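Local coordinates for transaminase (Bacillus megaterium, PDB 5G0A), which catalyses S-selective transamination with pyridoxal-5'-phosphate as cofactor, probably moving amino groups between amines and ketone or aldehyde acceptors, at residues B[158-162]-B[163-167]; B[410-414]-B[415-419]. One frame throughout, in Å; residues are numbered along the deposited sequence.

Contact 1: residues B[158-162]-B[163-167]; sequences VTRLR and SYRSG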
loop_
_atom_site.group_PDB
_atom_site.type_symbol
_atom_site.label_atom_id
_atom_site.label_comp_id
_atom_site.label_asym_id
_atom_site.label_seq_id
_atom_site.Cartn_x
_atom_site.Cartn_y
_atom_site.Cartn_z
ATOM N N VAL B 158 1.908 12.924 3.756
ATOM C CA VAL B 158 1.134 13.817 4.629
ATOM C C VAL B 158 0.903 15.206 4.051
ATOM O O VAL B 158 0.311 16.065 4.674
ATOM C CB VAL B 158 1.686 13.895 6.068
ATOM C CG1 VAL B 158 1.479 12.552 6.776
ATOM C CG2 VAL B 158 3.168 14.281 6.093
ATOM N N THR B 159 1.354 15.403 2.823
ATOM C CA THR B 159 1.081 16.644 2.120
ATOM C C THR B 159 -0.206 16.456 1.334
ATOM O O THR B 159 -0.293 15.591 0.455
ATOM C CB THR B 159 2.252 16.988 1.184
ATOM O OG1 THR B 159 3.364 17.402 1.990
ATOM C CG2 THR B 159 1.876 18.117 0.246
ATOM N N ARG B 160 -1.225 17.226 1.697
ATOM C CA ARG B 160 -2.518 17.169 1.002
ATOM C C ARG B 160 -2.824 18.515 0.336
ATOM O O ARG B 160 -3.944 19.012 0.345
ATOM C CB ARG B 160 -3.637 16.727 1.959
ATOM C CG ARG B 160 -3.473 15.335 2.548
ATOM C CD ARG B 160 -3.315 14.249 1.491
ATOM N NE ARG B 160 -4.118 14.506 0.301
ATOM C CZ ARG B 160 -3.885 13.986 -0.905
ATOM N NH1 ARG B 160 -2.890 13.128 -1.096
ATOM N NH2 ARG B 160 -4.654 14.325 -1.930
ATOM N N LEU B 161 -1.785 19.099 -0.246
ATOM C CA LEU B 161 -1.926 20.328 -1.011
ATOM C C LEU B 161 -1.765 19.906 -2.458
ATOM O O LEU B 161 -0.670 19.572 -2.881
ATOM C CB LEU B 161 -0.841 21.339 -0.594
ATOM C CG LEU B 161 -0.985 22.749 -1.177
ATOM C CD1 LEU B 161 -2.285 23.384 -0.716
ATOM C CD2 LEU B 161 0.206 23.603 -0.775
ATOM N N ARG B 162 -2.879 19.899 -3.200
ATOM C CA ARG B 162 -2.974 19.250 -4.518
ATOM C C ARG B 162 -1.919 19.711 -5.522
ATOM O O ARG B 162 -1.416 18.919 -6.327
ATOM C CB ARG B 162 -4.363 19.524 -5.106
ATOM C CG ARG B 162 -4.705 18.697 -6.322
ATOM C CD ARG B 162 -6.128 18.996 -6.750
ATOM N NE ARG B 162 -6.479 18.277 -7.971
ATOM C CZ ARG B 162 -7.405 18.684 -8.835
ATOM N NH1 ARG B 162 -8.050 19.838 -8.634
ATOM N NH2 ARG B 162 -7.673 17.943 -9.912
ATOM N N SER B 163 -1.591 20.997 -5.450
ATOM C CA SER B 163 -0.736 21.661 -6.419
ATOM C C SER B 163 0.750 21.560 -6.101
ATOM O O SER B 163 1.576 22.114 -6.822
ATOM C CB SER B 163 -1.122 23.151 -6.516
ATOM O OG SER B 163 -1.158 23.771 -5.231
ATOM N N TYR B 164 1.093 20.846 -5.034
ATOM C CA TYR B 164 2.479 20.774 -4.611
ATOM C C TYR B 164 2.951 19.352 -4.332
ATOM O O TYR B 164 3.831 19.142 -3.500
ATOM C CB TYR B 164 2.709 21.708 -3.405
ATOM C CG TYR B 164 2.889 23.140 -3.848
ATOM C CD1 TYR B 164 4.153 23.620 -4.199
ATOM C CD2 TYR B 164 1.799 24.000 -3.957
ATOM C CE1 TYR B 164 4.324 24.925 -4.630
ATOM C CE2 TYR B 164 1.968 25.313 -4.379
ATOM C CZ TYR B 164 3.228 25.759 -4.721
ATOM O OH TYR B 164 3.419 27.051 -5.149
ATOM N N ARG B 165 2.411 18.379 -5.070
ATOM C CA ARG B 165 2.762 16.987 -4.836
ATOM C C ARG B 165 3.629 16.380 -5.950
ATOM O O ARG B 165 3.569 15.182 -6.210
ATOM C CB ARG B 165 1.483 16.170 -4.602
ATOM C CG ARG B 165 0.804 16.449 -3.263
ATOM C CD ARG B 165 -0.521 15.687 -3.131
ATOM N NE ARG B 165 -0.374 14.279 -3.501
ATOM C CZ ARG B 165 0.216 13.355 -2.743
ATOM N NH1 ARG B 165 0.662 13.668 -1.537
ATOM N NH2 ARG B 165 0.331 12.105 -3.192
ATOM N N SER B 166 4.458 17.215 -6.587
ATOM C CA SER B 166 5.460 16.746 -7.569
ATOM C C SER B 166 4.909 15.998 -8.784
ATOM O O SER B 166 5.620 15.218 -9.422
ATOM C CB SER B 166 6.543 15.913 -6.875
ATOM O OG SER B 166 7.091 16.655 -5.789
ATOM N N GLY B 167 3.638 16.237 -9.085
ATOM C CA GLY B 167 3.031 15.721 -10.318
ATOM C C GLY B 167 3.243 16.671 -11.476
ATOM O O GLY B 167 3.915 17.700 -11.346
HETATM O O HOH W 1 1.404 17.824 -7.979
#
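Arg165 folds back along the loop to the backbone of Thr159, its NH1 donating a hydrogen bond of 2.9 Å to Thr159 O. The donor lies in the carbonyl plane, whereas the oxygen is tilted from the guanidinium plane. A long chain suits this reach: CG and CD continue straight from CB, then a bend at chi3 (48°) swings the guanidinium toward Thr159, after CG has passed 3.5 Å from Leu161 O. Arg160 NH1 sits over the centre of that guanidinium, 3.5 Å from Arg165 CZ, the two planes 36° apart. The like charges are probably eased by other partners, since Arg160 NH2 bonds to Asn225 and its guanidinium makes a cation-pi contact with Tyr226, both of the third subunit. Residues 161-164 form a type I beta turn in this class-III aminotransferase, between helix 153-157 and strand 168-169; Tyr164 N closes it on Leu161 O at 3.1 Å. At the two ends of the turn, the side chains of Leu161 and Tyr164 lie side by side and point the same way, Leu161 CD2 obliquely touching ring atom CD2 of Tyr164 at 3.6 Å. Thr159 divides its branches: CG2 meets Arg165 CG at 4.0 Å, while OG1 bonds to His149 N.

Contact 2: residues B[410-414]-B[415-419]; sequences HGMNP and NQIPT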
loop_
_atom_site.group_PDB
_atom_site.type_symbol
_atom_site.label_atom_id
_atom_site.label_comp_id
_atom_site.label_asym_id
_atom_site.label_seq_id
_atom_site.Cartn_x
_atom_site.Cartn_y
_atom_site.Cartn_z
ATOM N N HIS B 410 -1.561 23.997 -10.930
ATOM C CA HIS B 410 -0.776 24.923 -11.737
ATOM C C HIS B 410 -1.046 24.795 -13.246
ATOM O O HIS B 410 -0.404 25.459 -14.057
ATOM C CB HIS B 410 0.721 24.796 -11.424
ATOM C CG HIS B 410 1.093 25.297 -10.061
ATOM N ND1 HIS B 410 1.191 24.465 -8.966
ATOM C CD2 HIS B 410 1.428 26.534 -9.627
ATOM C CE1 HIS B 410 1.542 25.175 -7.905
ATOM N NE2 HIS B 410 1.693 26.435 -8.280
ATOM N N GLY B 411 -2.004 23.942 -13.606
ATOM C CA GLY B 411 -2.490 23.835 -14.984
ATOM C C GLY B 411 -3.215 25.102 -15.413
ATOM O O GLY B 411 -3.341 25.371 -16.599
ATOM N N MET B 412 -3.679 25.878 -14.436
ATOM C CA MET B 412 -4.378 27.138 -14.686
ATOM C C MET B 412 -3.488 28.145 -15.402
ATOM O O MET B 412 -2.270 28.159 -15.220
ATOM C CB MET B 412 -4.829 27.772 -13.368
ATOM C CG MET B 412 -6.138 27.260 -12.807
ATOM S SD MET B 412 -6.763 28.398 -11.554
ATOM C CE MET B 412 -7.424 29.718 -12.575
ATOM N N ASN B 413 -4.121 28.997 -16.201
ATOM C CA ASN B 413 -3.471 30.148 -16.792
ATOM C C ASN B 413 -3.253 31.199 -15.704
ATOM O O ASN B 413 -4.205 31.593 -15.026
ATOM C CB ASN B 413 -4.336 30.707 -17.935
ATOM C CG ASN B 413 -3.546 31.560 -18.911
ATOM O OD1 ASN B 413 -2.639 32.301 -18.529
ATOM N ND2 ASN B 413 -3.903 31.471 -20.188
ATOM N N PRO B 414 -1.993 31.640 -15.513
ATOM C CA PRO B 414 -1.719 32.649 -14.483
ATOM C C PRO B 414 -2.360 34.019 -14.761
ATOM O O PRO B 414 -2.461 34.842 -13.849
ATOM C CB PRO B 414 -0.187 32.746 -14.454
ATOM C CG PRO B 414 0.296 32.082 -15.703
ATOM C CD PRO B 414 -0.763 31.116 -16.135
ATOM N N ASN B 415 -2.820 34.259 -15.987
ATOM C CA ASN B 415 -3.568 35.497 -16.252
ATOM C C ASN B 415 -5.000 35.482 -15.681
ATOM O O ASN B 415 -5.731 36.471 -15.782
ATOM C CB ASN B 415 -3.514 35.903 -17.739
ATOM C CG ASN B 415 -4.316 34.986 -18.651
ATOM O OD1 ASN B 415 -5.191 34.244 -18.213
ATOM N ND2 ASN B 415 -4.023 35.054 -19.946
ATOM N N GLN B 416 -5.371 34.359 -15.062
ATOM C CA GLN B 416 -6.666 34.195 -14.396
ATOM C C GLN B 416 -6.537 34.173 -12.868
ATOM O O GLN B 416 -7.546 34.150 -12.163
ATOM C CB GLN B 416 -7.345 32.898 -14.862
ATOM C CG GLN B 416 -7.775 32.892 -16.324
ATOM C CD GLN B 416 -8.289 31.539 -16.792
ATOM O OE1 GLN B 416 -8.770 30.727 -15.995
ATOM N NE2 GLN B 416 -8.200 31.296 -18.095
ATOM N N ILE B 417 -5.300 34.180 -12.368
ATOM C CA ILE B 417 -5.023 34.017 -10.941
ATOM C C ILE B 417 -4.711 35.365 -10.296
ATOM O O ILE B 417 -3.682 35.964 -10.599
ATOM C CB ILE B 417 -3.831 33.051 -10.708
ATOM C CG1 ILE B 417 -4.099 31.671 -11.331
ATOM C CG2 ILE B 417 -3.508 32.924 -9.220
ATOM C CD1 ILE B 417 -2.944 30.693 -11.181
ATOM N N PRO B 418 -5.598 35.842 -9.392
ATOM C CA PRO B 418 -5.431 37.150 -8.754
ATOM C C PRO B 418 -4.057 37.395 -8.110
ATOM O O PRO B 418 -3.520 38.493 -8.238
ATOM C CB PRO B 418 -6.537 37.168 -7.698
ATOM C CG PRO B 418 -7.604 36.306 -8.285
ATOM C CD PRO B 418 -6.901 35.231 -9.063
ATOM N N THR B 419 -3.488 36.399 -7.432
ATOM C CA THR B 419 -2.161 36.594 -6.820
ATOM C C THR B 419 -1.055 36.748 -7.864
ATOM O O THR B 419 -0.030 37.392 -7.601
ATOM C CB THR B 419 -1.795 35.505 -5.792
ATOM O OG1 THR B 419 -2.048 34.201 -6.337
ATOM C CG2 THR B 419 -2.599 35.700 -4.519
#
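From Asn413 to Ile417 the backbone makes two overlapping beta turns, Gln416 N bonding to Asn413 O at 3.0 Å and Ile417 N to Pro414 O at 3.3 Å. They lead into helix 418-427 of this class-III aminotransferase, with Ile417 at the N-cap position and Pro418 opening the helix, where a proline's missing N-H costs little. Pro414, its ring restricting phi, suits the second position of the first turn. Asn413 adds an Asx turn: its OD1 accepts the backbone N of Asn415 at 3.2 Å, in a nearly straight bond (169°) whose donor stands above the side-chain carbonyl plane. With CG of Asn413 anti to the backbone N (chi1 -159°), the amide is laid against that of Asn415. The two amide planes, 14° apart, are stacked, with Asn415 OD1 3.2 Å from Asn413 CG. An alanine in place of Asn413 would lose the Asx-turn acceptor and would probably leave the amide of Asn415 free to turn, its stacking partner gone. Gln416 runs extended past Asn413, with Gln416 NE2 3.9 Å from Asn413 CB, and crosses Met412. A bend at chi3 lets the flexible thioether chain of Met412 set its methyl CE 3.8 Å from Gln416 OE1. On the second subunit, Arg324 donates to Met412 O and packs on Pro414. Ile417, buried and apolar, lays its CG1 near Asn413 O, and Ile417 CD1 ends 4.1 Å from Met412 CB.

Contact 1 and contact 2 lie in series along the chain, their centres about 17 Å apart, yet they meet through His410. Its ring packs edge-to-face with that of Tyr164, His410 CE1 lying 3.6 Å from Tyr164 CE2, and Phe25 touches both rings. The second subunit joins them too: its Glu326 hydrogen-bonds to His410 ND1 and packs on Ser163. Contact 1 is the one near the cofactor, with the side chain of Thr159 about 7 Å from pyridoxal-5'-phosphate; Thr159 OG1 also bonds to Gly150 O, and Gly150 and His149 both line the pocket. Contact 2 lies instead at the surface, in the turns that lead into helix 418-427, beside the subunit interface.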